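Local coordinates for protein cytidylyltransferase (PDB 6OEW) that probably acts as a magnesium-binding nucleotidyltransferase that transfers a cytidylyl group, at residues G26-P31 / T36-M41; I63-E68 / V78-A83; D118-L123 / I148-L153; T141-M146 / F222-L227; V173-V176 / K182-F185. One frame throughout, in Å; residues are numbered along the deposited sequence.

Contact 1: G26-P31 / T36-M41; sequences GKIALP and TILGFM
The flat groups that Ile-28 and Leu-30 offer to Ile-37 and Leu-38 are their peptide carbonyls. At the edge of the Ile-28 unit, Leu-38 N lies in the carbonyl plane and meets a lone pair of Ile-28 O at 3.1 Å. The N-H is nearly straight, at 167°. Leu-30 O is approached almost head-on by Ile-37 N at 3.0 Å, but this N-H is bent to 135°. Leu-30 O also receives a CA-H contact from Thr-36 CA, at 3.2 Å. No aromatic ring takes part.

Aliphatic groups pack beside these bonds. Ile-37 turns CG1 anti to its carbonyl carbon (chi1 -77°). This sets Ile-37 CG1 3.4 Å from Lys-27 O and 4.1 Å from Leu-30 CB. Ile-28 and Leu-38 meet flank to flank, CB to CB, at 4.0 Å. Thr-36 folds OG1 back to accept from Gly-39 N at 2.9 Å, so the N-H groups of Ile-37, Leu-38 and Gly-39 all find acceptors.

Lys-27 sends NZ away from helix 37-45, to Asp-202 and to the carbonyls of Arg-23 and Ile-201. Its side chain is about 5 Å from a magnesium ion. The contact is thus an N-capped helix start, closed by a 3-10 turn and the short hairpin 31-32/35-36. It lies next to the magnesium site, where Asp-108 is a binding residue, and probably the nucleotide site of a GT-A-clan transferase.

Contact 2: I63-E68 / V78-A83; sequences IDDKTE and VFRGSA
Arg-80 reaches from strand 77-81 across to helix 65-73 and meets Asp-65 and Glu-68 there. Both acidic side chains cross it at about a right angle. Their carboxylate planes are also steep to the guanidinium, 86° for Asp-65 and 75° for Glu-68, so neither pair is the flat side-by-side kind.

Arg-80 instead grips a single oxygen of Asp-65 with its two end nitrogens. Arg-80 NH1 is 2.9 Å from Asp-65 OD1, and Arg-80 NH2 is 3.3 Å from the same atom. That oxygen lies in the guanidinium plane. Arg-80 NH1 also binds Glu-68 OE1 at 2.7 Å, somewhat tilted from the plane. Over one face of the Arg-80 guanidinium sits Asp-64 O, 3.6 Å above the plane and offset toward the rim. NE is held from elsewhere, by Thr-59 O.

The arginine chain bends at chi3 (62°), which swings its end up to the helix. Glu-68 is extended beyond CG and reaches across the end of the arginine. Glu-68 CG touches Val-78 CG2 at 4.2 Å, the apolar margin of the contact. Asp-64 OD1 accepts from Thr-67 OG1 at 2.8 Å and also binds Met-19 N; OD2 goes to Thr-59 OG1.

Two acids on one arginine near the surface probably keep all three charged. The network pins helix 65-73 to strand 77-81 within the beta-alpha-beta unit 54-59, 65-73, 77-81.

Contact 3: D118-L123 / I148-L153; sequences DLMVDL and IEIFTL
Met-120 and Val-121 meet Ile-148 and Ile-150 without a hydrogen bond between them. The shortest polar bond in the two segments is the helical Asp-122 N to Asp-118 O, 2.9 Å, and it stays within the helix. The side chains that cross are hydrocarbon and one sulfur.

Met-120 is the longer reach. Its CG is anti to the carbonyl carbon and its chain turns at chi3 (66°), which curls the end over Ile-148. Met-120 SD lies 3.8 Å from Ile-148 CB, and Met-120 CE lies 3.8 Å from Ile-148 CG2. Met-120 CE also comes to 3.7 Å from Ile-148 O. The two side chains cross at a slant.

Ile-150 is met by the near end of the same methionine. Ile-150 CD1 pushes up to the helix backbone, 3.6 Å from Met-120 CB and 3.6 Å from Val-121 N. Val-121 CG2 closes on Ile-150 CD1 at 3.7 Å, with the two side chains about perpendicular. The methyl nestles against two successive helix residues.

All four residues are buried. Glu-149 points the other way and pairs with Arg-104. From the helix, Val-121 also touches Val-103 on strand 101-106, and Met-120 touches Leu-134 on strand 133-135. Helix 114-126 thus lies on one face of the mixed sheet, over strand 149-152 and its two neighbours.

Contact 4: T141-M146 / F222-L227; sequences TFARGM and FSYVDL
Tyr-224 lays its ring against loop 141-146. Tyr-224 OH accepts the backbone N-H of Ala-143 at 3.0 Å, with the N-H nearly straight at 164°. Phe-142 turns a ring edge toward the tyrosine face in an offset edge-to-face pair. The planes are 62° apart and the centroids 5.6 Å apart. The closest atoms are Phe-142 CD1 and Tyr-224 CE2, at 3.7 Å.

Met-146 comes from the same side of the ring plane, nearer CD1 and CE1, where Phe-142 is nearer CE2. Met-146 CG is 3.5 Å from Tyr-224 CD1. Met-146 SD lies 4.8 Å from the Tyr-224 ring centroid and oblique to the ring, a Met-aromatic contact. The bend at chi2 (-51°) brings SD toward Tyr-224 CD1; chi3 then sets only the methyl CE. Ala-143 CB adds a contact of 4.0 Å to Tyr-224 CE1.

Two local motifs set these groups in place. Ala-143 to Met-146 is a type II beta turn, with Gly-145 at its third position. This turn brings Ala-143 and Met-146 to the same ring. On the other side Ser-223 and Asp-226 form a capping box at the start of helix 224-233. Asp-226 N binds Ser-223 OG at 3.1 Å, and Ser-223 N binds Asp-226 OD1 at 3.1 Å.

Farther out, Tyr-224 N is held by Asp-113 OD2, and its OH has a weak second bond to Asp-194 OD2. Ile-116 of helix 114-126 touches both Phe-142 and Tyr-224. The backbone of Arg-144 bonds to Tyr-197 and Leu-199.

Contact 5: V173-V176 / K182-F185; sequences VPYV and KFKF
Val-176 makes the close part of this contact, one methyl for each of two phenylalanines. Val-176 CG2 sits over the face of Phe-183, offset toward the rim, 4.1 Å from the ring centroid and 14° off the normal, a CH-pi contact. The backbone comes closer still, with Val-176 CA 3.8 Å from Phe-183 CE2. Val-176 CG1 lies 3.6 Å from Phe-185 CD1. Val-176 has CG1 anti to the backbone N (chi1 171°). This splays the two methyls, each toward its own ring.

Tyr-175 extends the packing outward. Its ring and that of Phe-183 meet edge to edge, with the side chains crossing at about a right angle. Tyr-175 CD2 is 3.7 Å from Phe-183 CZ, and each of these atoms lies near the plane of the other ring. Phe-183 is thus touched on one face by the valine and at its edge by the tyrosine.

The outer side is looser. Lys-182 is exposed and lends only hydrocarbon. Lys-182 CD lies 3.7 Å from Tyr-175 OH. The chain then bends at its last torsion, and Lys-182 NZ ends 5.0 Å from Tyr-175 OH.

Behind the buried part, Val-176 rests on Phe-133 of strand 133-135 and on Leu-159 of helix 153-162. Phe-183 touches Leu-155 of the same helix. Lys-184 points elsewhere and is tied through its backbone to Glu-132 and Phe-133.

No hydrogen bond joins 173-176 to 182-185. The join therefore rests on ring and methyl shape, and on dispersion and hydrophobic burial, rather than on charge.

Contacts 1 and 2 come first along the chain, one after the other. They touch where Ile-28 and Leu-38 pack on Thr-67 of helix 65-73. Contacts 3 and 4 interlock in sequence: 118-123, 141-146, 148-153, then 222-227. Contact 5 falls between the last two. It touches contact 3 through Glu-149 and Val-173, with centres about 14 Å apart. Contacts 2 and 5 mark the two ends of the mixed sheet, at outer strands 77-81 and 185-187, with centres about 28 Å apart. Contact 3 packs a helix on strand 149-152 within the sheet. Contact 1 lies nearest the magnesium ion, contacts 3 and 4 have side chains about 13 and 12 Å off, and contacts 2 and 5 lie away from it.

Contact 1: G26-P31 / T36-M41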
# COMPACT_ATOMS: atom_id res chain seq x y z
N GLY A 26 8.76 -10.93 -9.13
CA GLY A 26 10.09 -10.80 -8.55
C GLY A 26 10.46 -9.39 -8.16
O GLY A 26 11.52 -9.17 -7.55
N LYS A 27 9.61 -8.41 -8.49
CA LYS A 27 10.01 -7.02 -8.33
C LYS A 27 10.23 -6.66 -6.87
O LYS A 27 11.08 -5.81 -6.57
CB LYS A 27 8.96 -6.10 -8.96
CG LYS A 27 7.57 -6.15 -8.24
CD LYS A 27 6.45 -5.67 -9.16
CE LYS A 27 5.09 -5.68 -8.42
NZ LYS A 27 3.96 -5.45 -9.37
N ILE A 28 9.51 -7.29 -5.93
CA ILE A 28 9.66 -6.87 -4.54
C ILE A 28 11.03 -7.21 -4.00
O ILE A 28 11.45 -6.63 -2.99
CB ILE A 28 8.57 -7.51 -3.65
CG1 ILE A 28 8.67 -9.04 -3.63
CG2 ILE A 28 7.17 -7.02 -4.09
CD1 ILE A 28 7.69 -9.69 -2.64
N ALA A 29 11.76 -8.12 -4.66
CA ALA A 29 13.11 -8.51 -4.27
C ALA A 29 14.19 -7.78 -5.08
O ALA A 29 15.37 -8.08 -4.91
CB ALA A 29 13.28 -10.03 -4.43
N LEU A 30 13.81 -6.85 -5.95
CA LEU A 30 14.80 -6.12 -6.72
C LEU A 30 15.64 -5.21 -5.83
O LEU A 30 15.12 -4.62 -4.86
CB LEU A 30 14.13 -5.27 -7.80
CG LEU A 30 13.61 -5.96 -9.05
CD1 LEU A 30 12.75 -5.01 -9.83
CD2 LEU A 30 14.82 -6.40 -9.87
N PRO A 31 16.92 -5.06 -6.14
CA PRO A 31 17.77 -4.11 -5.39
C PRO A 31 17.19 -2.71 -5.48
O PRO A 31 16.76 -2.27 -6.55
CB PRO A 31 19.12 -4.21 -6.10
CG PRO A 31 19.11 -5.52 -6.79
CD PRO A 31 17.69 -5.81 -7.15
N THR A 36 16.03 -3.91 -0.62
CA THR A 36 15.13 -4.38 -1.67
C THR A 36 13.95 -3.42 -1.81
O THR A 36 13.71 -2.55 -0.96
CB THR A 36 14.61 -5.79 -1.35
OG1 THR A 36 13.88 -5.73 -0.11
CG2 THR A 36 15.79 -6.78 -1.23
N ILE A 37 13.17 -3.60 -2.88
CA ILE A 37 11.96 -2.79 -3.06
C ILE A 37 11.06 -2.90 -1.83
O ILE A 37 10.66 -1.88 -1.24
CB ILE A 37 11.21 -3.21 -4.34
CG1 ILE A 37 11.92 -2.64 -5.58
CG2 ILE A 37 9.76 -2.80 -4.27
CD1 ILE A 37 11.64 -1.17 -5.81
N LEU A 38 10.76 -4.12 -1.40
CA LEU A 38 9.88 -4.29 -0.24
C LEU A 38 10.56 -3.83 1.05
O LEU A 38 9.91 -3.21 1.90
CB LEU A 38 9.44 -5.75 -0.11
CG LEU A 38 8.49 -6.08 1.06
CD1 LEU A 38 7.26 -5.15 1.12
CD2 LEU A 38 8.04 -7.52 0.98
N GLY A 39 11.86 -4.10 1.21
CA GLY A 39 12.55 -3.63 2.41
C GLY A 39 12.55 -2.11 2.53
O GLY A 39 12.38 -1.55 3.62
N PHE A 40 12.75 -1.42 1.41
CA PHE A 40 12.65 0.04 1.39
C PHE A 40 11.30 0.52 1.90
O PHE A 40 11.22 1.47 2.69
CB PHE A 40 12.89 0.53 -0.04
CG PHE A 40 13.35 1.95 -0.12
CD1 PHE A 40 14.70 2.24 -0.35
CD2 PHE A 40 12.46 3.00 0.03
CE1 PHE A 40 15.14 3.55 -0.43
CE2 PHE A 40 12.91 4.33 -0.05
CZ PHE A 40 14.25 4.60 -0.27
N MET A 41 10.22 -0.12 1.43
CA MET A 41 8.88 0.23 1.87
C MET A 41 8.73 0.05 3.38
O MET A 41 8.20 0.92 4.08
CB MET A 41 7.85 -0.63 1.14
CG MET A 41 6.41 -0.15 1.32
SD MET A 41 5.26 -1.31 0.57
CE MET A 41 3.69 -0.51 0.96

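Contact 2: I63-E68 / V78-A83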
# COMPACT_ATOMS: atom_id res chain seq x y z
N ILE A 63 8.15 -19.83 -3.17
CA ILE A 63 8.87 -18.67 -3.67
C ILE A 63 8.76 -17.52 -2.69
O ILE A 63 9.64 -16.65 -2.64
CB ILE A 63 8.37 -18.25 -5.07
CG1 ILE A 63 9.23 -17.11 -5.60
CG2 ILE A 63 6.91 -17.85 -5.04
CD1 ILE A 63 9.72 -17.30 -6.95
N ASP A 64 7.71 -17.50 -1.89
CA ASP A 64 7.50 -16.39 -0.98
C ASP A 64 8.22 -16.59 0.34
O ASP A 64 8.04 -15.77 1.26
CB ASP A 64 6.01 -16.18 -0.78
CG ASP A 64 5.40 -15.43 -1.95
OD1 ASP A 64 5.99 -14.41 -2.37
OD2 ASP A 64 4.35 -15.86 -2.45
N ASP A 65 9.02 -17.65 0.46
CA ASP A 65 10.06 -17.67 1.48
C ASP A 65 10.91 -16.41 1.37
O ASP A 65 11.37 -15.87 2.39
CB ASP A 65 10.94 -18.91 1.35
CG ASP A 65 10.19 -20.22 1.64
OD1 ASP A 65 8.97 -20.19 1.92
OD2 ASP A 65 10.84 -21.28 1.56
N LYS A 66 11.12 -15.92 0.15
CA LYS A 66 11.89 -14.70 -0.04
C LYS A 66 11.16 -13.51 0.59
O LYS A 66 11.79 -12.69 1.27
CB LYS A 66 12.13 -14.46 -1.53
CG LYS A 66 13.01 -13.26 -1.85
CD LYS A 66 14.37 -13.41 -1.20
CE LYS A 66 15.23 -12.18 -1.44
NZ LYS A 66 16.42 -12.14 -0.54
N THR A 67 9.85 -13.41 0.37
CA THR A 67 9.04 -12.35 0.99
C THR A 67 9.10 -12.42 2.51
O THR A 67 9.31 -11.40 3.19
CB THR A 67 7.60 -12.45 0.48
OG1 THR A 67 7.62 -12.69 -0.94
CG2 THR A 67 6.78 -11.16 0.77
N GLU A 68 8.94 -13.62 3.06
CA GLU A 68 9.08 -13.78 4.51
C GLU A 68 10.47 -13.34 4.97
O GLU A 68 10.61 -12.66 5.99
CB GLU A 68 8.79 -15.23 4.91
CG GLU A 68 8.97 -15.50 6.38
CD GLU A 68 8.80 -16.95 6.74
OE1 GLU A 68 8.54 -17.77 5.83
OE2 GLU A 68 8.96 -17.28 7.93
N VAL A 78 4.79 -11.58 9.80
CA VAL A 78 4.47 -12.16 8.51
C VAL A 78 3.27 -13.08 8.67
O VAL A 78 3.23 -13.91 9.58
CB VAL A 78 5.63 -12.99 7.94
CG1 VAL A 78 5.23 -13.57 6.59
CG2 VAL A 78 6.87 -12.13 7.79
N PHE A 79 2.32 -12.97 7.75
CA PHE A 79 1.19 -13.88 7.68
C PHE A 79 1.19 -14.52 6.29
O PHE A 79 1.23 -13.81 5.28
CB PHE A 79 -0.15 -13.18 7.93
CG PHE A 79 -1.30 -14.11 7.87
CD1 PHE A 79 -1.67 -14.83 9.01
CD2 PHE A 79 -1.95 -14.36 6.68
CE1 PHE A 79 -2.70 -15.75 8.95
CE2 PHE A 79 -2.98 -15.30 6.61
CZ PHE A 79 -3.34 -16.00 7.75
N ARG A 80 1.16 -15.84 6.25
CA ARG A 80 1.22 -16.58 4.99
C ARG A 80 -0.10 -17.32 4.80
O ARG A 80 -0.45 -18.21 5.58
CB ARG A 80 2.41 -17.53 5.00
CG ARG A 80 3.70 -16.74 5.27
CD ARG A 80 4.96 -17.52 4.95
NE ARG A 80 5.02 -17.89 3.54
CZ ARG A 80 6.08 -18.47 2.96
NH1 ARG A 80 7.18 -18.73 3.67
NH2 ARG A 80 6.04 -18.80 1.66
N GLY A 81 -0.82 -16.96 3.74
CA GLY A 81 -2.15 -17.48 3.50
C GLY A 81 -2.50 -17.54 2.04
O GLY A 81 -1.62 -17.77 1.19
N SER A 82 -3.77 -17.30 1.73
CA SER A 82 -4.32 -17.62 0.41
C SER A 82 -3.65 -16.82 -0.69
O SER A 82 -3.46 -15.61 -0.57
CB SER A 82 -5.83 -17.35 0.39
OG SER A 82 -6.36 -17.49 -0.92
N ALA A 83 -3.32 -17.50 -1.80
CA ALA A 83 -2.66 -16.80 -2.90
C ALA A 83 -3.61 -15.82 -3.60
O ALA A 83 -3.26 -14.65 -3.82
CB ALA A 83 -2.08 -17.81 -3.90

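Contact 3: D118-L123 / I148-L153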
# COMPACT_ATOMS: atom_id res chain seq x y z
N ASP A 118 -0.61 8.32 8.32
CA ASP A 118 -1.01 8.66 9.68
C ASP A 118 -2.14 9.68 9.70
O ASP A 118 -3.04 9.61 10.54
CB ASP A 118 0.18 9.19 10.48
CG ASP A 118 1.21 8.10 10.79
OD1 ASP A 118 0.92 6.91 10.52
OD2 ASP A 118 2.29 8.44 11.31
N LEU A 119 -2.09 10.66 8.78
CA LEU A 119 -3.16 11.65 8.71
C LEU A 119 -4.48 11.00 8.37
O LEU A 119 -5.54 11.37 8.90
CB LEU A 119 -2.83 12.72 7.67
CG LEU A 119 -1.77 13.77 8.01
CD1 LEU A 119 -1.40 14.60 6.79
CD2 LEU A 119 -2.31 14.67 9.14
N MET A 120 -4.45 10.03 7.45
CA MET A 120 -5.67 9.35 7.05
C MET A 120 -6.22 8.51 8.20
O MET A 120 -7.43 8.49 8.42
CB MET A 120 -5.43 8.49 5.81
CG MET A 120 -5.29 9.33 4.54
SD MET A 120 -4.94 8.31 3.07
CE MET A 120 -6.46 7.37 2.92
N VAL A 121 -5.34 7.83 8.94
CA VAL A 121 -5.81 7.05 10.07
C VAL A 121 -6.41 7.99 11.12
O VAL A 121 -7.46 7.69 11.70
CB VAL A 121 -4.69 6.19 10.68
CG1 VAL A 121 -5.21 5.53 11.94
CG2 VAL A 121 -4.18 5.10 9.68
N ASP A 122 -5.75 9.13 11.38
CA ASP A 122 -6.26 10.08 12.36
C ASP A 122 -7.66 10.56 11.97
O ASP A 122 -8.56 10.63 12.82
CB ASP A 122 -5.31 11.28 12.48
CG ASP A 122 -4.13 11.00 13.40
OD1 ASP A 122 -4.09 9.92 14.02
OD2 ASP A 122 -3.23 11.87 13.49
N LEU A 123 -7.86 10.87 10.69
CA LEU A 123 -9.19 11.27 10.23
C LEU A 123 -10.21 10.15 10.46
O LEU A 123 -11.34 10.42 10.91
CB LEU A 123 -9.13 11.65 8.74
CG LEU A 123 -10.39 12.26 8.10
CD1 LEU A 123 -10.72 13.65 8.68
CD2 LEU A 123 -10.24 12.35 6.59
N ILE A 148 -3.64 4.21 -0.39
CA ILE A 148 -3.95 3.83 0.98
C ILE A 148 -5.45 3.63 1.06
O ILE A 148 -6.22 4.49 0.62
CB ILE A 148 -3.49 4.92 1.98
CG1 ILE A 148 -1.97 5.11 1.90
CG2 ILE A 148 -3.95 4.55 3.39
CD1 ILE A 148 -1.43 6.47 2.52
N GLU A 149 -5.86 2.50 1.61
CA GLU A 149 -7.25 2.22 1.92
C GLU A 149 -7.31 1.82 3.38
O GLU A 149 -6.43 1.11 3.88
CB GLU A 149 -7.82 1.08 1.02
CG GLU A 149 -7.75 1.46 -0.44
CD GLU A 149 -7.69 0.26 -1.37
OE1 GLU A 149 -6.96 -0.71 -1.07
OE2 GLU A 149 -8.39 0.31 -2.40
N ILE A 150 -8.32 2.32 4.08
CA ILE A 150 -8.53 2.04 5.50
C ILE A 150 -9.97 1.59 5.68
O ILE A 150 -10.89 2.29 5.26
CB ILE A 150 -8.24 3.27 6.37
CG1 ILE A 150 -6.84 3.82 6.02
CG2 ILE A 150 -8.33 2.88 7.82
CD1 ILE A 150 -6.50 5.16 6.76
N PHE A 151 -10.16 0.45 6.34
CA PHE A 151 -11.52 0.02 6.61
C PHE A 151 -11.57 -0.83 7.87
O PHE A 151 -10.56 -1.35 8.34
CB PHE A 151 -12.11 -0.75 5.42
CG PHE A 151 -11.15 -1.74 4.80
CD1 PHE A 151 -11.03 -3.01 5.33
CD2 PHE A 151 -10.38 -1.39 3.71
CE1 PHE A 151 -10.15 -3.94 4.75
CE2 PHE A 151 -9.50 -2.29 3.14
CZ PHE A 151 -9.37 -3.56 3.66
N THR A 152 -12.78 -0.92 8.43
CA THR A 152 -13.00 -1.67 9.66
C THR A 152 -12.99 -3.16 9.38
O THR A 152 -13.27 -3.62 8.27
CB THR A 152 -14.34 -1.30 10.32
OG1 THR A 152 -15.43 -1.66 9.47
CG2 THR A 152 -14.41 0.21 10.63
N LEU A 153 -12.67 -3.93 10.42
CA LEU A 153 -12.84 -5.37 10.32
C LEU A 153 -14.28 -5.71 9.99
O LEU A 153 -14.55 -6.64 9.22
CB LEU A 153 -12.42 -6.03 11.64
CG LEU A 153 -12.70 -7.52 11.78
CD1 LEU A 153 -11.76 -8.32 10.91
CD2 LEU A 153 -12.57 -7.89 13.24

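Contact 4: T141-M146 / F222-L227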
# COMPACT_ATOMS: atom_id res chain seq x y z
N THR A 141 -5.83 11.84 -6.86
CA THR A 141 -5.08 13.08 -6.94
C THR A 141 -3.66 12.97 -6.41
O THR A 141 -2.90 13.93 -6.55
CB THR A 141 -5.81 14.24 -6.21
OG1 THR A 141 -6.16 13.84 -4.88
CG2 THR A 141 -7.06 14.66 -6.97
N PHE A 142 -3.28 11.86 -5.79
CA PHE A 142 -1.87 11.56 -5.53
C PHE A 142 -1.28 10.80 -6.72
O PHE A 142 -2.00 10.23 -7.54
CB PHE A 142 -1.69 10.72 -4.25
CG PHE A 142 -2.18 11.39 -3.01
CD1 PHE A 142 -1.32 12.18 -2.24
CD2 PHE A 142 -3.49 11.25 -2.60
CE1 PHE A 142 -1.76 12.82 -1.10
CE2 PHE A 142 -3.95 11.91 -1.44
CZ PHE A 142 -3.08 12.68 -0.69
N ALA A 143 0.04 10.84 -6.81
CA ALA A 143 0.72 9.97 -7.77
C ALA A 143 0.35 8.51 -7.51
O ALA A 143 0.08 8.11 -6.38
CB ALA A 143 2.24 10.14 -7.66
N ARG A 144 0.31 7.71 -8.58
CA ARG A 144 0.15 6.28 -8.38
C ARG A 144 1.29 5.75 -7.54
O ARG A 144 2.44 6.17 -7.71
CB ARG A 144 0.10 5.56 -9.72
CG ARG A 144 -1.28 5.56 -10.31
CD ARG A 144 -1.39 4.79 -11.63
NE ARG A 144 -2.69 5.09 -12.22
CZ ARG A 144 -3.79 4.40 -11.97
NH1 ARG A 144 -4.94 4.77 -12.54
NH2 ARG A 144 -3.75 3.34 -11.18
N GLY A 145 0.99 4.86 -6.61
CA GLY A 145 1.99 4.41 -5.66
C GLY A 145 1.89 4.99 -4.27
O GLY A 145 2.67 4.60 -3.40
N MET A 146 0.98 5.94 -4.03
CA MET A 146 0.68 6.39 -2.68
C MET A 146 -0.61 5.78 -2.13
O MET A 146 -1.15 6.29 -1.15
CB MET A 146 0.54 7.92 -2.62
CG MET A 146 1.81 8.73 -2.66
SD MET A 146 3.08 8.22 -1.50
CE MET A 146 4.25 7.57 -2.70
N PHE A 222 12.31 10.99 3.35
CA PHE A 222 11.77 12.11 2.58
C PHE A 222 10.26 11.98 2.43
O PHE A 222 9.71 10.87 2.39
CB PHE A 222 12.43 12.17 1.21
CG PHE A 222 12.29 10.90 0.40
CD1 PHE A 222 11.20 10.70 -0.41
CD2 PHE A 222 13.29 9.92 0.44
CE1 PHE A 222 11.07 9.53 -1.17
CE2 PHE A 222 13.18 8.77 -0.32
CZ PHE A 222 12.07 8.57 -1.12
N SER A 223 9.58 13.12 2.36
CA SER A 223 8.12 13.10 2.27
C SER A 223 7.66 13.01 0.81
O SER A 223 8.44 13.18 -0.13
CB SER A 223 7.53 14.35 2.93
OG SER A 223 7.71 15.46 2.08
N TYR A 224 6.36 12.73 0.65
CA TYR A 224 5.74 12.73 -0.67
C TYR A 224 5.92 14.07 -1.37
O TYR A 224 6.34 14.13 -2.53
CB TYR A 224 4.25 12.40 -0.56
CG TYR A 224 3.48 12.58 -1.86
CD1 TYR A 224 3.65 11.70 -2.93
CD2 TYR A 224 2.59 13.65 -2.02
CE1 TYR A 224 2.95 11.86 -4.11
CE2 TYR A 224 1.89 13.82 -3.20
CZ TYR A 224 2.08 12.92 -4.23
OH TYR A 224 1.40 13.08 -5.41
N VAL A 225 5.63 15.17 -0.68
CA VAL A 225 5.74 16.48 -1.34
C VAL A 225 7.19 16.77 -1.74
O VAL A 225 7.44 17.31 -2.82
CB VAL A 225 5.13 17.59 -0.46
CG1 VAL A 225 5.65 17.52 0.96
CG2 VAL A 225 5.39 18.96 -1.07
N ASP A 226 8.16 16.40 -0.89
CA ASP A 226 9.56 16.56 -1.30
C ASP A 226 9.83 15.85 -2.62
O ASP A 226 10.55 16.36 -3.48
CB ASP A 226 10.52 15.98 -0.25
CG ASP A 226 10.39 16.63 1.10
OD1 ASP A 226 10.70 15.95 2.11
OD2 ASP A 226 9.96 17.80 1.15
N LEU A 227 9.25 14.66 -2.77
CA LEU A 227 9.46 13.81 -3.94
C LEU A 227 8.88 14.44 -5.20
O LEU A 227 9.52 14.45 -6.25
CB LEU A 227 8.83 12.44 -3.68
CG LEU A 227 8.85 11.38 -4.79
CD1 LEU A 227 10.28 11.02 -5.14
CD2 LEU A 227 8.07 10.13 -4.37

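Contact 5: V173-V176 / K182-F185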
# COMPACT_ATOMS: atom_id res chain seq x y z
N VAL A 173 -11.69 -4.44 -2.56
CA VAL A 173 -12.49 -3.22 -2.56
C VAL A 173 -13.48 -3.04 -3.71
O VAL A 173 -14.36 -2.18 -3.57
CB VAL A 173 -11.58 -1.99 -2.53
CG1 VAL A 173 -10.68 -2.03 -1.33
CG2 VAL A 173 -10.80 -1.89 -3.86
N PRO A 174 -13.43 -3.77 -4.85
CA PRO A 174 -14.27 -3.36 -6.00
C PRO A 174 -15.74 -3.21 -5.68
O PRO A 174 -16.38 -2.29 -6.21
CB PRO A 174 -14.05 -4.50 -7.01
CG PRO A 174 -12.73 -4.96 -6.73
CD PRO A 174 -12.59 -4.92 -5.25
N TYR A 175 -16.31 -4.08 -4.85
CA TYR A 175 -17.73 -3.93 -4.53
C TYR A 175 -17.99 -2.62 -3.80
O TYR A 175 -19.04 -2.00 -4.02
CB TYR A 175 -18.22 -5.12 -3.70
CG TYR A 175 -19.71 -5.08 -3.44
CD1 TYR A 175 -20.61 -5.73 -4.27
CD2 TYR A 175 -20.23 -4.36 -2.35
CE1 TYR A 175 -21.98 -5.70 -4.04
CE2 TYR A 175 -21.60 -4.32 -2.12
CZ TYR A 175 -22.46 -4.98 -2.96
OH TYR A 175 -23.81 -4.94 -2.72
N VAL A 176 -17.06 -2.17 -2.95
CA VAL A 176 -17.25 -0.89 -2.26
C VAL A 176 -17.22 0.25 -3.27
O VAL A 176 -18.12 1.11 -3.30
CB VAL A 176 -16.18 -0.68 -1.17
CG1 VAL A 176 -16.26 0.77 -0.62
CG2 VAL A 176 -16.37 -1.67 -0.03
N LYS A 182 -23.78 2.46 -0.56
CA LYS A 182 -24.13 1.41 0.39
C LYS A 182 -23.24 1.40 1.63
O LYS A 182 -23.53 0.64 2.57
CB LYS A 182 -24.05 0.04 -0.30
CG LYS A 182 -25.06 -0.13 -1.44
CD LYS A 182 -25.06 -1.54 -2.03
CE LYS A 182 -26.11 -1.70 -3.12
NZ LYS A 182 -27.48 -1.57 -2.56
N PHE A 183 -22.19 2.20 1.68
CA PHE A 183 -21.24 2.17 2.78
C PHE A 183 -20.96 3.57 3.30
O PHE A 183 -21.24 4.57 2.63
CB PHE A 183 -19.92 1.53 2.34
CG PHE A 183 -20.07 0.15 1.81
CD1 PHE A 183 -20.04 -0.94 2.66
CD2 PHE A 183 -20.22 -0.07 0.44
CE1 PHE A 183 -20.18 -2.23 2.16
CE2 PHE A 183 -20.35 -1.36 -0.06
CZ PHE A 183 -20.34 -2.43 0.80
N LYS A 184 -20.41 3.64 4.51
CA LYS A 184 -19.96 4.92 5.07
C LYS A 184 -18.59 5.20 4.46
O LYS A 184 -17.53 5.03 5.07
CB LYS A 184 -19.99 4.87 6.59
CG LYS A 184 -21.39 4.53 7.12
CD LYS A 184 -21.49 4.55 8.63
CE LYS A 184 -22.93 4.39 9.09
NZ LYS A 184 -23.02 4.51 10.56
N PHE A 185 -18.63 5.68 3.21
CA PHE A 185 -17.51 5.78 2.28
C PHE A 185 -17.02 7.22 2.23
O PHE A 185 -17.83 8.15 2.12
CB PHE A 185 -17.98 5.33 0.89
CG PHE A 185 -16.92 5.43 -0.19
CD1 PHE A 185 -16.00 4.40 -0.38
CD2 PHE A 185 -16.88 6.52 -1.05
CE1 PHE A 185 -15.04 4.47 -1.38
CE2 PHE A 185 -15.92 6.61 -2.06
CZ PHE A 185 -15.00 5.57 -2.23